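Local coordinates for EVE domain-containing protein (Pseudomonas syringae pv. tomato str. DC3000, PDB 2EVE) that is of unknown function but carries an EVE domain, related to the ASCH and PUA folds, and so may recognise nucleic acid, at residues R35-F48 with N92-F105. Residues are numbered along the deposited sequence; the frame is centred on the assembly and turned at random.
Sequences RNFLRTMAEGDEFF and NPWSALDIGFVDIF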
loop_
_atom_site.group_PDB
_atom_site.type_symbol
_atom_site.label_atom_id
_atom_site.label_comp_id
_atom_site.label_asym_id
_atom_site.label_seq_id
_atom_site.Cartn_x
_atom_site.Cartn_y
_atom_site.Cartn_z
ATOM N N ARG A 35 -4.709 5.684 -7.252
ATOM C CA ARG A 35 -4.464 7.070 -6.862
ATOM C C ARG A 35 -5.696 7.646 -6.191
ATOM O O ARG A 35 -5.603 8.309 -5.158
ATOM C CB ARG A 35 -4.138 7.945 -8.079
ATOM C CG ARG A 35 -4.000 9.436 -7.734
ATOM C CD ARG A 35 -4.221 10.351 -8.939
ATOM N NE ARG A 35 -5.627 10.400 -9.340
ATOM C CZ ARG A 35 -6.112 11.215 -10.275
ATOM N NH1 ARG A 35 -5.303 12.055 -10.913
ATOM N NH2 ARG A 35 -7.404 11.194 -10.572
ATOM N N ASN A 36 -6.857 7.399 -6.785
ATOM C CA ASN A 36 -8.081 7.940 -6.220
ATOM C C ASN A 36 -8.337 7.411 -4.815
ATOM O O ASN A 36 -8.760 8.169 -3.940
ATOM C CB ASN A 36 -9.258 7.678 -7.161
ATOM C CG ASN A 36 -9.185 8.533 -8.418
ATOM O OD1 ASN A 36 -8.495 9.557 -8.444
ATOM N ND2 ASN A 36 -9.909 8.130 -9.458
ATOM N N PHE A 37 -8.080 6.126 -4.584
ATOM C CA PHE A 37 -8.258 5.581 -3.242
ATOM C C PHE A 37 -7.250 6.251 -2.307
ATOM O O PHE A 37 -7.592 6.673 -1.202
ATOM C CB PHE A 37 -8.037 4.066 -3.221
ATOM C CG PHE A 37 -9.249 3.268 -3.610
ATOM C CD1 PHE A 37 -10.466 3.475 -2.968
ATOM C CD2 PHE A 37 -9.170 2.296 -4.599
ATOM C CE1 PHE A 37 -11.594 2.724 -3.306
ATOM C CE2 PHE A 37 -10.293 1.537 -4.948
ATOM C CZ PHE A 37 -11.504 1.753 -4.300
ATOM N N LEU A 38 -6.004 6.359 -2.758
ATOM C CA LEU A 38 -4.958 6.975 -1.949
ATOM C C LEU A 38 -5.353 8.383 -1.508
ATOM O O LEU A 38 -5.116 8.773 -0.367
ATOM C CB LEU A 38 -3.641 7.001 -2.739
ATOM C CG LEU A 38 -2.389 7.548 -2.046
ATOM C CD1 LEU A 38 -1.162 6.829 -2.584
ATOM C CD2 LEU A 38 -2.281 9.046 -2.261
ATOM N N ARG A 39 -5.975 9.135 -2.410
ATOM C CA ARG A 39 -6.398 10.497 -2.101
ATOM C C ARG A 39 -7.504 10.568 -1.047
ATOM O O ARG A 39 -7.699 11.613 -0.431
ATOM C CB ARG A 39 -6.856 11.203 -3.379
ATOM C CG ARG A 39 -5.715 11.582 -4.309
ATOM C CD ARG A 39 -6.245 12.179 -5.598
ATOM N NE ARG A 39 -5.184 12.811 -6.377
ATOM C CZ ARG A 39 -5.388 13.444 -7.527
ATOM N NH1 ARG A 39 -6.614 13.525 -8.040
ATOM N NH2 ARG A 39 -4.368 14.017 -8.156
ATOM N N THR A 40 -8.234 9.474 -0.838
ATOM C CA THR A 40 -9.296 9.490 0.162
ATOM C C THR A 40 -8.833 9.005 1.534
ATOM O O THR A 40 -9.602 9.030 2.501
ATOM C CB THR A 40 -10.538 8.662 -0.275
ATOM O OG1 THR A 40 -10.202 7.270 -0.395
ATOM C CG2 THR A 40 -11.074 9.180 -1.604
HETATM N N MSE A 41 -7.581 8.567 1.627
HETATM C CA MSE A 41 -7.040 8.113 2.904
HETATM C C MSE A 41 -6.923 9.314 3.834
HETATM O O MSE A 41 -6.624 10.424 3.391
HETATM C CB MSE A 41 -5.671 7.462 2.699
HETATM C CG MSE A 41 -5.742 6.180 1.894
HETATM SE SE MSE A 41 -4.003 5.437 1.530
HETATM C CE MSE A 41 -3.924 4.101 2.920
ATOM N N ALA A 42 -7.167 9.092 5.119
ATOM C CA ALA A 42 -7.103 10.167 6.104
ATOM C C ALA A 42 -6.054 9.882 7.167
ATOM O O ALA A 42 -5.654 8.735 7.364
ATOM C CB ALA A 42 -8.460 10.343 6.762
ATOM N N GLU A 43 -5.611 10.934 7.851
ATOM C CA GLU A 43 -4.615 10.789 8.906
ATOM C C GLU A 43 -5.164 9.834 9.964
ATOM O O GLU A 43 -6.304 9.979 10.412
ATOM C CB GLU A 43 -4.325 12.146 9.551
ATOM C CG GLU A 43 -3.798 13.194 8.591
ATOM C CD GLU A 43 -3.739 14.572 9.217
ATOM O OE1 GLU A 43 -3.063 14.724 10.257
ATOM O OE2 GLU A 43 -4.372 15.502 8.669
ATOM N N GLY A 44 -4.355 8.858 10.359
ATOM C CA GLY A 44 -4.801 7.907 11.359
ATOM C C GLY A 44 -5.273 6.596 10.768
ATOM O O GLY A 44 -5.303 5.576 11.461
ATOM N N ASP A 45 -5.663 6.614 9.495
ATOM C CA ASP A 45 -6.102 5.386 8.837
ATOM C C ASP A 45 -4.932 4.414 8.873
ATOM O O ASP A 45 -3.772 4.827 8.887
ATOM C CB ASP A 45 -6.479 5.641 7.375
ATOM C CG ASP A 45 -7.826 6.327 7.217
ATOM O OD1 ASP A 45 -8.518 6.566 8.231
ATOM O OD2 ASP A 45 -8.190 6.627 6.064
ATOM N N GLU A 46 -5.232 3.122 8.898
ATOM C CA GLU A 46 -4.183 2.112 8.917
ATOM C C GLU A 46 -4.251 1.293 7.642
ATOM O O GLU A 46 -5.300 1.221 7.002
ATOM C CB GLU A 46 -4.343 1.204 10.135
ATOM C CG GLU A 46 -4.044 1.903 11.447
ATOM C CD GLU A 46 -4.410 1.060 12.652
ATOM O OE1 GLU A 46 -5.613 0.786 12.842
ATOM O OE2 GLU A 46 -3.494 0.677 13.408
ATOM N N PHE A 47 -3.134 0.682 7.266
ATOM C CA PHE A 47 -3.109 -0.129 6.056
ATOM C C PHE A 47 -2.191 -1.322 6.187
ATOM O O PHE A 47 -1.209 -1.291 6.933
ATOM C CB PHE A 47 -2.658 0.716 4.855
ATOM C CG PHE A 47 -1.201 1.107 4.890
ATOM C CD1 PHE A 47 -0.230 0.310 4.287
ATOM C CD2 PHE A 47 -0.802 2.280 5.522
ATOM C CE1 PHE A 47 1.119 0.679 4.318
ATOM C CE2 PHE A 47 0.542 2.655 5.560
ATOM C CZ PHE A 47 1.500 1.858 4.957
ATOM N N PHE A 48 -2.528 -2.386 5.468
ATOM C CA PHE A 48 -1.689 -3.570 5.456
ATOM C C PHE A 48 -0.593 -3.327 4.433
ATOM O O PHE A 48 -0.863 -2.900 3.309
ATOM C CB PHE A 48 -2.490 -4.810 5.061
ATOM C CG PHE A 48 -3.366 -5.330 6.153
ATOM C CD1 PHE A 48 -2.855 -5.530 7.432
ATOM C CD2 PHE A 48 -4.701 -5.623 5.910
ATOM C CE1 PHE A 48 -3.662 -6.015 8.452
ATOM C CE2 PHE A 48 -5.517 -6.109 6.924
ATOM C CZ PHE A 48 -4.998 -6.306 8.199
ATOM N N ASN A 92 0.188 18.126 -11.975
ATOM C CA ASN A 92 0.715 16.820 -11.600
ATOM C C ASN A 92 -0.471 15.888 -11.363
ATOM O O ASN A 92 -1.244 16.082 -10.428
ATOM C CB ASN A 92 1.538 16.942 -10.324
ATOM C CG ASN A 92 2.343 15.696 -10.031
ATOM O OD1 ASN A 92 2.002 14.600 -10.477
ATOM N ND2 ASN A 92 3.416 15.855 -9.263
ATOM N N PRO A 93 -0.623 14.858 -12.204
ATOM C CA PRO A 93 -1.739 13.918 -12.055
ATOM C C PRO A 93 -1.594 12.904 -10.925
ATOM O O PRO A 93 -2.541 12.177 -10.625
ATOM C CB PRO A 93 -1.791 13.223 -13.419
ATOM C CG PRO A 93 -1.070 14.186 -14.349
ATOM C CD PRO A 93 0.065 14.643 -13.486
ATOM N N TRP A 94 -0.428 12.863 -10.289
ATOM C CA TRP A 94 -0.185 11.880 -9.241
ATOM C C TRP A 94 -0.036 12.416 -7.828
ATOM O O TRP A 94 0.389 13.553 -7.616
ATOM C CB TRP A 94 1.043 11.055 -9.617
ATOM C CG TRP A 94 0.932 10.496 -10.995
ATOM C CD1 TRP A 94 1.707 10.809 -12.076
ATOM C CD2 TRP A 94 -0.032 9.543 -11.453
ATOM N NE1 TRP A 94 1.283 10.107 -13.182
ATOM C CE2 TRP A 94 0.214 9.326 -12.827
ATOM C CE3 TRP A 94 -1.087 8.855 -10.835
ATOM C CZ2 TRP A 94 -0.551 8.442 -13.594
ATOM C CZ3 TRP A 94 -1.851 7.975 -11.600
ATOM C CH2 TRP A 94 -1.579 7.780 -12.967
ATOM N N SER A 95 -0.375 11.569 -6.863
ATOM C CA SER A 95 -0.311 11.931 -5.452
ATOM C C SER A 95 0.458 10.927 -4.611
ATOM O O SER A 95 0.390 9.720 -4.837
ATOM C CB SER A 95 -1.727 12.055 -4.881
ATOM O OG SER A 95 -2.488 13.015 -5.590
ATOM N N ALA A 96 1.186 11.448 -3.631
ATOM C CA ALA A 96 1.942 10.627 -2.703
ATOM C C ALA A 96 1.413 11.007 -1.332
ATOM O O ALA A 96 0.574 11.898 -1.208
ATOM C CB ALA A 96 3.427 10.955 -2.795
ATOM N N LEU A 97 1.886 10.324 -0.301
ATOM C CA LEU A 97 1.478 10.660 1.050
ATOM C C LEU A 97 2.517 10.116 2.006
ATOM O O LEU A 97 3.373 9.332 1.610
ATOM C CB LEU A 97 0.078 10.107 1.357
ATOM C CG LEU A 97 -0.288 8.650 1.061
ATOM C CD1 LEU A 97 0.491 7.710 1.963
ATOM C CD2 LEU A 97 -1.786 8.483 1.281
ATOM N N ASP A 98 2.472 10.560 3.255
ATOM C CA ASP A 98 3.436 10.080 4.229
ATOM C C ASP A 98 2.800 9.028 5.117
ATOM O O ASP A 98 1.652 9.172 5.543
ATOM C CB ASP A 98 3.960 11.227 5.096
ATOM C CG ASP A 98 4.671 12.298 4.291
ATOM O OD1 ASP A 98 5.279 11.971 3.249
ATOM O OD2 ASP A 98 4.629 13.471 4.715
ATOM N N ILE A 99 3.556 7.970 5.391
ATOM C CA ILE A 99 3.079 6.881 6.228
ATOM C C ILE A 99 4.001 6.649 7.420
ATOM O O ILE A 99 5.149 7.091 7.430
ATOM C CB ILE A 99 2.994 5.560 5.444
ATOM C CG1 ILE A 99 4.388 5.150 4.961
ATOM C CG2 ILE A 99 2.044 5.718 4.261
ATOM C CD1 ILE A 99 4.538 3.669 4.724
ATOM N N GLY A 100 3.481 5.948 8.420
ATOM C CA GLY A 100 4.264 5.652 9.604
ATOM C C GLY A 100 4.190 4.183 9.975
ATOM O O GLY A 100 3.248 3.483 9.600
ATOM N N PHE A 101 5.185 3.711 10.719
ATOM C CA PHE A 101 5.222 2.312 11.127
ATOM C C PHE A 101 4.241 1.993 12.245
ATOM O O PHE A 101 4.047 2.787 13.167
ATOM C CB PHE A 101 6.638 1.928 11.578
ATOM C CG PHE A 101 6.763 0.503 12.045
ATOM C CD1 PHE A 101 6.817 0.200 13.403
ATOM C CD2 PHE A 101 6.827 -0.536 11.124
ATOM C CE1 PHE A 101 6.933 -1.124 13.839
ATOM C CE2 PHE A 101 6.944 -1.862 11.544
ATOM C CZ PHE A 101 6.998 -2.155 12.906
ATOM N N VAL A 102 3.601 0.833 12.141
ATOM C CA VAL A 102 2.675 0.387 13.170
ATOM C C VAL A 102 3.105 -0.985 13.685
ATOM O O VAL A 102 3.307 -1.160 14.884
ATOM C CB VAL A 102 1.212 0.320 12.653
ATOM C CG1 VAL A 102 0.314 -0.299 13.722
ATOM C CG2 VAL A 102 0.713 1.720 12.318
ATOM N N ASP A 103 3.267 -1.957 12.791
ATOM C CA ASP A 103 3.671 -3.287 13.231
ATOM C C ASP A 103 4.278 -4.123 12.113
ATOM O O ASP A 103 4.031 -3.886 10.930
ATOM C CB ASP A 103 2.459 -4.009 13.844
ATOM C CG ASP A 103 2.845 -5.248 14.640
ATOM O OD1 ASP A 103 3.977 -5.302 15.167
ATOM O OD2 ASP A 103 2.003 -6.163 14.757
ATOM N N ILE A 104 5.102 -5.092 12.496
ATOM C CA ILE A 104 5.727 -5.977 11.529
ATOM C C ILE A 104 5.415 -7.406 11.958
ATOM O O ILE A 104 5.536 -7.755 13.133
ATOM C CB ILE A 104 7.258 -5.747 11.454
ATOM C CG1 ILE A 104 7.875 -6.709 10.441
ATOM C CG2 ILE A 104 7.881 -5.889 12.837
ATOM C CD1 ILE A 104 9.346 -6.469 10.183
ATOM N N PHE A 105 4.980 -8.220 11.004
ATOM C CA PHE A 105 4.625 -9.604 11.283
ATOM C C PHE A 105 5.852 -10.508 11.331
ATOM O O PHE A 105 6.798 -10.336 10.563
ATOM C CB PHE A 105 3.657 -10.131 10.215
ATOM C CG PHE A 105 2.324 -9.419 10.173
ATOM C CD1 PHE A 105 1.976 -8.474 11.134
ATOM C CD2 PHE A 105 1.404 -9.717 9.171
ATOM C CE1 PHE A 105 0.729 -7.842 11.100
ATOM C CE2 PHE A 105 0.158 -9.092 9.129
ATOM C CZ PHE A 105 -0.180 -8.153 10.094
HETATM O O HOH W 1 -1.540 15.538 -7.842
HETATM O O HOH W 2 -4.237 15.930 -10.339
#
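In the mixed beta-sheet of this PUA-related EVE domain, helix 32-40 and the start of strand 46-51 lie against the long strand 95-110, with strand 58-71 hydrogen-bonded between the two strands. The contact illustrates how a helix can meet a strand through both polar and apolar groups, here two arginines and L38, while M41 and F47, from the following loop and strand, continue the apolar part. L38 and L97 meet tip to tip, L38 CG lying 3.5 Å from L97 CD2, and the selenomethionine M41 crosses L97 at about a right angle, its SE 3.8 Å from the same CD2. Farther along, F47 CG sits between the backbone N and the carbonyl carbon (chi1 70°), which turns the ring edge to I99, with F47 CZ 3.5 Å from I99 CD1; W26 packs edge-to-face on the same phenylalanine. At the polar end two guanidinium groups lie one over the other, each held at its edge. R35 NH1 reaches a lone pair of the P93 carbonyl O at 2.8 Å, while its NE and NH2 grip N36 OD1 side-on, fixing the group's rotation. Two waters link R39 NH2 to the N92 carbonyl O, one of them through a weak bond. The extended R39 chain ends in a nearly straight bond, NE to S95 OG, 2.8 Å long and within the guanidinium plane.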